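Local structure of putative amino acid binding protein (Streptococcus mutans, 4C0R) at residues 30-42 with 202-214. The protein binds glutathione, including its oxidized disulfide, outside the cell and probably hands it to the cystine ABC importer TcyBC for uptake. Numbering follows the deposited sequence.
Sequences EVAKEVFKASDKY and DLQKFVNKRLKKL. With CD (cadmium ion), chain E.
Arg210 reaches from helix 202-214 to the last turn of the helix that includes residues 30-36 and grips two backbone carbonyls there. Its NE donates to Val35 O at 2.9 Å and its NH2 to Glu34 O at 2.8 Å; the second acceptor lies almost in the guanidinium plane, the first about 23° out of it. Bends at chi2 (-75°) and chi3 curl the chain over Val35 and bring NE and NH2 to these oxygens, which probably carry some extra negative charge from the helix dipole and so suit a cationic donor. Ala38, in the turn that follows, lays its small CB over the guanidinium face, 3.3 Å from CZ, while a water bridges Arg210 NH2 to Glu34 OE2.

Next to Arg210, Val35 is a knob in a hole formed by Val207, Arg210, Leu211 and Leu214. The two methyls of its beta-branch divide the work: CG1, anti to the backbone N, meets Arg210 CB and Phe206 CE2, and CG2 meets Leu211 CD2 and Leu214 CD1. The axes of the two helical segments come within 9.6 Å at closest approach and run nearly at right angles, within one lobe of the family 3 solute-binding fold, where Phe194 and Phe196 of strand 191-196 touch Val31, Leu203 and Val207.

Farther along, Phe36, Tyr42 and Phe206 form an aromatic cluster. Phe36 is inclined to Phe206 at 40°, its CZ 3.6 Å from Val207 CG2. The CD1 methyl of Leu203 meets two rings: it sits over the centre of one Tyr42 face, a CH-pi contact with CD1 3.7 Å from the ring centroid, and touches the edge of Phe36. The turn leading into strand 42-48 is held by Ser39 OG, which accepts from the backbone N of Lys41 (an ST turn) and of Tyr42 (an ST motif), and next to it Asp40 O binds a cadmium ion together with Asp2.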
ATOM      1  N   GLU A  30       8.994  -8.558   4.678  1.00  8.07           N
ATOM      2  CA  GLU A  30       9.843  -9.673   4.354  1.00  8.16           C
ATOM      3  C   GLU A  30      10.808  -9.311   3.213  1.00  8.17           C
ATOM      4  O   GLU A  30      11.960  -9.810   3.173  1.00  7.88           O
ATOM      5  CB  GLU A  30       8.987 -10.887   4.027  1.00  9.29           C
ATOM      6  CG  GLU A  30       8.125 -11.321   5.166  1.00  9.44           C
ATOM      7  CD  GLU A  30       8.876 -11.847   6.402  1.00 14.23           C
ATOM      8  OE1 GLU A  30      10.098 -12.088   6.367  1.00 13.16           O
ATOM      9  OE2 GLU A  30       8.232 -12.033   7.458  1.00 15.53           O
ATOM     10  N   VAL A  31      10.383  -8.454   2.279  1.00  7.10           N
ATOM     11  CA  VAL A  31      11.319  -7.907   1.319  1.00  7.64           C
ATOM     12  C   VAL A  31      12.420  -7.113   1.971  1.00  7.17           C
ATOM     13  O   VAL A  31      13.589  -7.286   1.666  1.00  7.04           O
ATOM     14  CB  VAL A  31      10.634  -7.105   0.181  1.00  6.84           C
ATOM     15  CG1 VAL A  31      11.677  -6.435  -0.694  1.00  8.01           C
ATOM     16  CG2 VAL A  31       9.715  -8.057  -0.674  1.00  7.49           C
ATOM     17  N   ALA A  32      12.044  -6.211   2.886  1.00  5.12           N
ATOM     18  CA  ALA A  32      13.045  -5.467   3.609  1.00  8.29           C
ATOM     19  C   ALA A  32      14.022  -6.409   4.353  1.00  8.28           C
ATOM     20  O   ALA A  32      15.235  -6.207   4.290  1.00  7.76           O
ATOM     21  CB  ALA A  32      12.367  -4.503   4.577  1.00  7.24           C
ATOM     22  N   LYS A  33      13.493  -7.417   5.057  1.00  7.24           N
ATOM     23  CA  LYS A  33      14.361  -8.355   5.767  1.00  7.57           C
ATOM     24  C   LYS A  33      15.315  -9.032   4.797  1.00  9.09           C
ATOM     25  O   LYS A  33      16.488  -9.211   5.103  1.00  8.76           O
ATOM     26  CB  LYS A  33      13.561  -9.372   6.555  1.00  8.53           C
ATOM     27  CG  LYS A  33      13.018  -8.755   7.868  1.00 11.59           C
ATOM     28  CD  LYS A  33      12.212  -9.698   8.722  1.00 13.83           C
ATOM     29  CE  LYS A  33      11.688  -8.985   9.941  1.00 16.30           C
ATOM     30  NZ  LYS A  33      11.183  -9.988  10.920  1.00 25.54           N
ATOM     31  N   GLU A  34      14.820  -9.437   3.650  1.00  8.35           N
ATOM     32  CA  GLU A  34      15.703 -10.089   2.672  1.00  8.47           C
ATOM     33  C   GLU A  34      16.753  -9.122   2.130  1.00 10.18           C
ATOM     34  O   GLU A  34      17.925  -9.486   2.031  1.00  8.83           O
ATOM     35  CB  GLU A  34      14.880 -10.689   1.544  1.00  9.00           C
ATOM     36  CG  GLU A  34      15.666 -11.595   0.604  1.00 14.36           C
ATOM     37  CD  GLU A  34      16.020 -12.944   1.219  1.00 24.49           C
ATOM     38  OE1 GLU A  34      15.269 -13.412   2.107  1.00 25.01           O
ATOM     39  OE2 GLU A  34      17.049 -13.485   0.803  1.00 29.16           O
ATOM     40  N   VAL A  35      16.360  -7.901   1.841  1.00  7.01           N
ATOM     41  CA  VAL A  35      17.325  -6.871   1.437  1.00  6.47           C
ATOM     42  C   VAL A  35      18.462  -6.733   2.458  1.00  8.96           C
ATOM     43  O   VAL A  35      19.644  -6.671   2.118  1.00  9.75           O
ATOM     44  CB  VAL A  35      16.611  -5.523   1.231  1.00  8.19           C
ATOM     45  CG1 VAL A  35      17.573  -4.356   1.226  1.00  7.66           C
ATOM     46  CG2 VAL A  35      15.756  -5.599  -0.045  1.00  7.61           C
ATOM     47  N   PHE A  36      18.087  -6.590   3.700  1.00  7.67           N
ATOM     48  CA  PHE A  36      19.042  -6.283   4.744  1.00 10.33           C
ATOM     49  C   PHE A  36      19.839  -7.497   5.283  1.00 11.67           C
ATOM     50  O   PHE A  36      20.801  -7.294   6.044  1.00 11.66           O
ATOM     51  CB  PHE A  36      18.362  -5.449   5.826  1.00  8.58           C
ATOM     52  CG  PHE A  36      18.124  -4.037   5.405  1.00  8.06           C
ATOM     53  CD1 PHE A  36      19.164  -3.136   5.324  1.00 11.84           C
ATOM     54  CD2 PHE A  36      16.859  -3.634   4.971  1.00 11.04           C
ATOM     55  CE1 PHE A  36      18.944  -1.828   4.889  1.00 10.47           C
ATOM     56  CE2 PHE A  36      16.633  -2.335   4.519  1.00 10.00           C
ATOM     57  CZ  PHE A  36      17.679  -1.426   4.456  1.00  8.39           C
ATOM     58  N   LYS A  37      19.486  -8.705   4.870  1.00  9.32           N
ATOM     59  CA  LYS A  37      20.281  -9.893   5.232  1.00 11.31           C
ATOM     60  C   LYS A  37      21.714  -9.728   4.807  1.00 12.71           C
ATOM     61  O   LYS A  37      22.644 -10.259   5.486  1.00 13.86           O
ATOM     62  CB  LYS A  37      19.766 -11.141   4.521  1.00 19.91           C
ATOM     63  CG  LYS A  37      18.882 -12.029   5.257  1.00 19.91           C
ATOM     64  CD  LYS A  37      18.701 -13.332   4.393  1.00 19.91           C
ATOM     65  N   ALA A  38      21.972  -9.055   3.680  1.00 10.18           N
ATOM     66  CA  ALA A  38      23.301  -9.014   3.107  1.00 11.35           C
ATOM     67  C   ALA A  38      24.066  -7.769   3.518  1.00 14.63           C
ATOM     68  O   ALA A  38      24.914  -7.333   2.779  1.00 17.09           O
ATOM     69  CB  ALA A  38      23.224  -9.095   1.596  1.00 12.07           C
ATOM     70  N   SER A  39      23.801  -7.224   4.693  1.00 10.75           N
ATOM     71  CA  SER A  39      24.466  -6.007   5.125  1.00 10.58           C
ATOM     72  C   SER A  39      25.181  -6.239   6.423  1.00 12.25           C
ATOM     73  O   SER A  39      24.589  -6.789   7.302  1.00 14.22           O
ATOM     74  CB  SER A  39      23.396  -4.932   5.373  1.00 14.32           C
ATOM     75  OG  SER A  39      23.981  -3.720   5.790  1.00 16.13           O
ATOM     76  N   ASP A  40      26.439  -5.803   6.524  1.00 14.78           N
ATOM     77  CA  ASP A  40      27.175  -5.706   7.789  1.00 14.45           C
ATOM     78  C   ASP A  40      27.032  -4.343   8.448  1.00 13.36           C
ATOM     79  O   ASP A  40      27.534  -4.161   9.521  1.00 16.82           O
ATOM     80  CB  ASP A  40      28.711  -5.834   7.572  1.00 19.91           C
ATOM     81  CG  ASP A  40      29.284  -4.718   6.672  1.00 19.91           C
ATOM     82  OD1 ASP A  40      28.540  -4.008   5.929  1.00 19.91           O
ATOM     83  OD2 ASP A  40      30.517  -4.553   6.461  1.00 19.91           O
ATOM     84  N   LYS A  41      26.407  -3.394   7.780  1.00 12.95           N
ATOM     85  CA  LYS A  41      26.419  -1.988   8.177  1.00 14.84           C
ATOM     86  C   LYS A  41      25.149  -1.610   8.884  1.00 13.99           C
ATOM     87  O   LYS A  41      25.197  -0.913   9.916  1.00 12.37           O
ATOM     88  CB  LYS A  41      26.542  -1.125   6.949  1.00 13.90           C
ATOM     89  CG  LYS A  41      26.492   0.348   7.229  1.00 15.31           C
ATOM     90  CD  LYS A  41      26.838   1.089   5.989  1.00 19.23           C
ATOM     91  CE  LYS A  41      26.856   2.542   6.240  1.00 22.44           C
ATOM     92  NZ  LYS A  41      28.234   2.933   6.689  1.00 32.49           N
ATOM     93  N   TYR A  42      24.017  -2.087   8.361  1.00 11.38           N
ATOM     94  CA  TYR A  42      22.728  -1.658   8.898  1.00 11.93           C
ATOM     95  C   TYR A  42      22.044  -2.761   9.720  1.00 11.32           C
ATOM     96  O   TYR A  42      21.928  -3.917   9.283  1.00 11.26           O
ATOM     97  CB  TYR A  42      21.806  -1.297   7.759  1.00 10.10           C
ATOM     98  CG  TYR A  42      22.311  -0.243   6.803  1.00  9.44           C
ATOM     99  CD1 TYR A  42      22.491   1.073   7.222  1.00 13.00           C
ATOM    100  CD2 TYR A  42      22.572  -0.548   5.467  1.00 11.49           C
ATOM    101  CE1 TYR A  42      22.906   2.024   6.366  1.00 12.95           C
ATOM    102  CE2 TYR A  42      23.028   0.419   4.603  1.00 15.81           C
ATOM    103  CZ  TYR A  42      23.160   1.699   5.055  1.00 14.72           C
ATOM    104  OH  TYR A  42      23.591   2.693   4.223  1.00 15.34           O
ATOM    105  N   ASP A 202      22.492   6.981   0.780  1.00 14.64           N
ATOM    106  CA  ASP A 202      23.303   5.783   0.749  1.00 13.14           C
ATOM    107  C   ASP A 202      22.432   4.564   1.037  1.00 11.59           C
ATOM    108  O   ASP A 202      22.627   3.499   0.462  1.00 13.33           O
ATOM    109  CB  ASP A 202      24.443   5.860   1.760  1.00 16.09           C
ATOM    110  CG  ASP A 202      25.482   6.929   1.394  1.00 23.33           C
ATOM    111  OD1 ASP A 202      25.570   7.318   0.213  1.00 23.69           O
ATOM    112  OD2 ASP A 202      26.225   7.355   2.295  1.00 27.17           O
ATOM    113  N   LEU A 203      21.488   4.736   1.966  1.00 10.95           N
ATOM    114  CA  LEU A 203      20.556   3.657   2.250  1.00 10.77           C
ATOM    115  C   LEU A 203      19.710   3.304   1.032  1.00 11.74           C
ATOM    116  O   LEU A 203      19.500   2.134   0.704  1.00 11.87           O
ATOM    117  CB  LEU A 203      19.720   4.095   3.464  1.00 14.38           C
ATOM    118  CG  LEU A 203      18.736   3.087   4.052  1.00 11.12           C
ATOM    119  CD1 LEU A 203      19.449   1.837   4.589  1.00 12.52           C
ATOM    120  CD2 LEU A 203      18.003   3.733   5.192  1.00 12.20           C
ATOM    121  N   GLN A 204      19.188   4.314   0.360  1.00  9.19           N
ATOM    122  CA  GLN A 204      18.415   4.131  -0.839  1.00  9.31           C
ATOM    123  C   GLN A 204      19.205   3.343  -1.902  1.00 11.38           C
ATOM    124  O   GLN A 204      18.684   2.413  -2.523  1.00 10.40           O
ATOM    125  CB  GLN A 204      17.991   5.518  -1.402  1.00 12.83           C
ATOM    126  CG  GLN A 204      17.318   5.441  -2.788  1.00 12.19           C
ATOM    127  CD  GLN A 204      17.344   6.749  -3.510  1.00 14.62           C
ATOM    128  OE1 GLN A 204      18.351   7.473  -3.463  1.00 17.15           O
ATOM    129  NE2 GLN A 204      16.236   7.111  -4.155  1.00 12.69           N
ATOM    130  N   LYS A 205      20.464   3.728  -2.111  1.00 12.46           N
ATOM    131  CA  LYS A 205      21.326   3.047  -3.054  1.00  9.36           C
ATOM    132  C   LYS A 205      21.511   1.614  -2.701  1.00  8.86           C
ATOM    133  O   LYS A 205      21.508   0.752  -3.601  1.00 10.07           O
ATOM    134  CB  LYS A 205      22.671   3.762  -3.109  1.00 13.98           C
ATOM    135  N   PHE A 206      21.749   1.344  -1.419  1.00 10.61           N
ATOM    136  CA  PHE A 206      21.905  -0.029  -0.985  1.00  9.93           C
ATOM    137  C   PHE A 206      20.658  -0.830  -1.267  1.00 11.30           C
ATOM    138  O   PHE A 206      20.718  -1.939  -1.818  1.00 10.53           O
ATOM    139  CB  PHE A 206      22.289  -0.135   0.482  1.00 11.54           C
ATOM    140  CG  PHE A 206      22.255  -1.523   1.000  1.00 13.67           C
ATOM    141  CD1 PHE A 206      23.274  -2.388   0.719  1.00 13.73           C
ATOM    142  CD2 PHE A 206      21.191  -1.965   1.752  1.00 10.61           C
ATOM    143  CE1 PHE A 206      23.241  -3.695   1.181  1.00 12.89           C
ATOM    144  CE2 PHE A 206      21.138  -3.265   2.201  1.00 11.49           C
ATOM    145  CZ  PHE A 206      22.171  -4.131   1.930  1.00 10.78           C
ATOM    146  N   VAL A 207      19.513  -0.294  -0.841  1.00 10.13           N
ATOM    147  CA  VAL A 207      18.258  -1.020  -1.069  1.00  9.09           C
ATOM    148  C   VAL A 207      18.034  -1.283  -2.583  1.00  9.14           C
ATOM    149  O   VAL A 207      17.641  -2.384  -3.002  1.00 10.09           O
ATOM    150  CB  VAL A 207      17.068  -0.286  -0.449  1.00  8.88           C
ATOM    151  CG1 VAL A 207      15.773  -0.851  -0.912  1.00  9.70           C
ATOM    152  CG2 VAL A 207      17.180  -0.300   1.057  1.00  8.34           C
ATOM    153  N   ASN A 208      18.282  -0.291  -3.410  1.00  9.95           N
ATOM    154  CA  ASN A 208      18.050  -0.476  -4.833  1.00  9.56           C
ATOM    155  C   ASN A 208      18.995  -1.539  -5.433  1.00 10.11           C
ATOM    156  O   ASN A 208      18.568  -2.331  -6.265  1.00 10.46           O
ATOM    157  CB  ASN A 208      18.180   0.847  -5.603  1.00 10.38           C
ATOM    158  CG  ASN A 208      17.020   1.756  -5.403  1.00 14.55           C
ATOM    159  OD1 ASN A 208      15.962   1.346  -4.940  1.00 11.78           O
ATOM    160  ND2 ASN A 208      17.202   3.026  -5.778  1.00 15.52           N
ATOM    161  N   LYS A 209      20.282  -1.539  -5.024  1.00 10.41           N
ATOM    162  CA  LYS A 209      21.214  -2.529  -5.500  1.00 10.36           C
ATOM    163  C   LYS A 209      20.705  -3.939  -5.136  1.00 10.72           C
ATOM    164  O   LYS A 209      20.731  -4.888  -5.965  1.00 10.45           O
ATOM    165  CB  LYS A 209      22.589  -2.283  -4.910  1.00 14.25           C
ATOM    166  N   ARG A 210      20.233  -4.077  -3.898  1.00 10.85           N
ATOM    167  CA  ARG A 210      19.686  -5.367  -3.454  1.00 10.00           C
ATOM    168  C   ARG A 210      18.421  -5.758  -4.239  1.00  8.53           C
ATOM    169  O   ARG A 210      18.220  -6.928  -4.564  1.00  8.72           O
ATOM    170  CB  ARG A 210      19.425  -5.337  -1.961  1.00  9.50           C
ATOM    171  CG  ARG A 210      20.726  -5.267  -1.116  1.00  8.95           C
ATOM    172  CD  ARG A 210      21.445  -6.574  -1.056  1.00 11.84           C
ATOM    173  NE  ARG A 210      20.687  -7.585  -0.376  1.00  9.13           N
ATOM    174  CZ  ARG A 210      20.770  -8.879  -0.567  1.00 10.84           C
ATOM    175  NH1 ARG A 210      21.694  -9.365  -1.419  1.00 14.12           N
ATOM    176  NH2 ARG A 210      19.965  -9.701   0.074  1.00 10.70           N
ATOM    177  N   LEU A 211      17.502  -4.815  -4.453  1.00  9.51           N
ATOM    178  CA  LEU A 211      16.287  -5.138  -5.161  1.00  9.16           C
ATOM    179  C   LEU A 211      16.607  -5.629  -6.566  1.00  9.69           C
ATOM    180  O   LEU A 211      15.952  -6.555  -7.047  1.00 10.66           O
ATOM    181  CB  LEU A 211      15.326  -3.957  -5.237  1.00  8.98           C
ATOM    182  CG  LEU A 211      14.682  -3.536  -3.928  1.00  8.64           C
ATOM    183  CD1 LEU A 211      13.907  -2.200  -4.050  1.00  9.86           C
ATOM    184  CD2 LEU A 211      13.750  -4.594  -3.495  1.00  7.29           C
ATOM    185  N   LYS A 212      17.633  -5.061  -7.191  1.00  7.52           N
ATOM    186  CA  LYS A 212      17.971  -5.477  -8.581  1.00  9.83           C
ATOM    187  C   LYS A 212      18.500  -6.879  -8.503  1.00 11.04           C
ATOM    188  O   LYS A 212      18.129  -7.739  -9.297  1.00 11.90           O
ATOM    189  CB  LYS A 212      18.992  -4.551  -9.193  1.00 19.91           C
ATOM    190  CG  LYS A 212      19.432  -5.032 -10.594  1.00 19.91           C
ATOM    191  N   LYS A 213      19.327  -7.162  -7.513  1.00 10.20           N
ATOM    192  CA  LYS A 213      19.897  -8.494  -7.365  1.00  9.97           C
ATOM    193  C   LYS A 213      18.811  -9.542  -7.093  1.00 11.84           C
ATOM    194  O   LYS A 213      18.791 -10.623  -7.694  1.00 13.98           O
ATOM    195  CB  LYS A 213      20.986  -8.505  -6.296  1.00 11.39           C
ATOM    196  CG  LYS A 213      21.578  -9.848  -6.028  1.00 12.32           C
ATOM    197  CD  LYS A 213      22.697  -9.753  -5.023  1.00 15.03           C
ATOM    198  CE  LYS A 213      23.366 -11.126  -4.777  1.00 19.26           C
ATOM    199  NZ  LYS A 213      24.395 -11.022  -3.694  1.00 25.40           N
ATOM    200  N   LEU A 214      17.878  -9.192  -6.199  1.00 10.32           N
ATOM    201  CA  LEU A 214      16.827 -10.096  -5.795  1.00 11.04           C
ATOM    202  C   LEU A 214      15.798 -10.293  -6.904  1.00 11.45           C
ATOM    203  O   LEU A 214      15.163 -11.355  -6.994  1.00 12.33           O
ATOM    204  CB  LEU A 214      16.185  -9.633  -4.501  1.00  8.57           C
ATOM    205  CG  LEU A 214      17.106  -9.603  -3.276  1.00 10.06           C
ATOM    206  CD1 LEU A 214      16.305  -8.953  -2.161  1.00 14.19           C
ATOM    207  CD2 LEU A 214      17.634 -10.967  -2.895  1.00 15.09           C
TER
HETATM  208 CD    CD E1241      27.969  -5.309  11.482  0.86 14.90          CD
HETATM  209  O   HOH W   1      19.800 -12.427  -0.044  1.00 32.67           O
HETATM  210  O   HOH W   2      27.894  -6.282  13.702  1.00 15.30           O
HETATM  211  O   HOH W   3      30.343  -5.297  11.087  1.00 15.59           O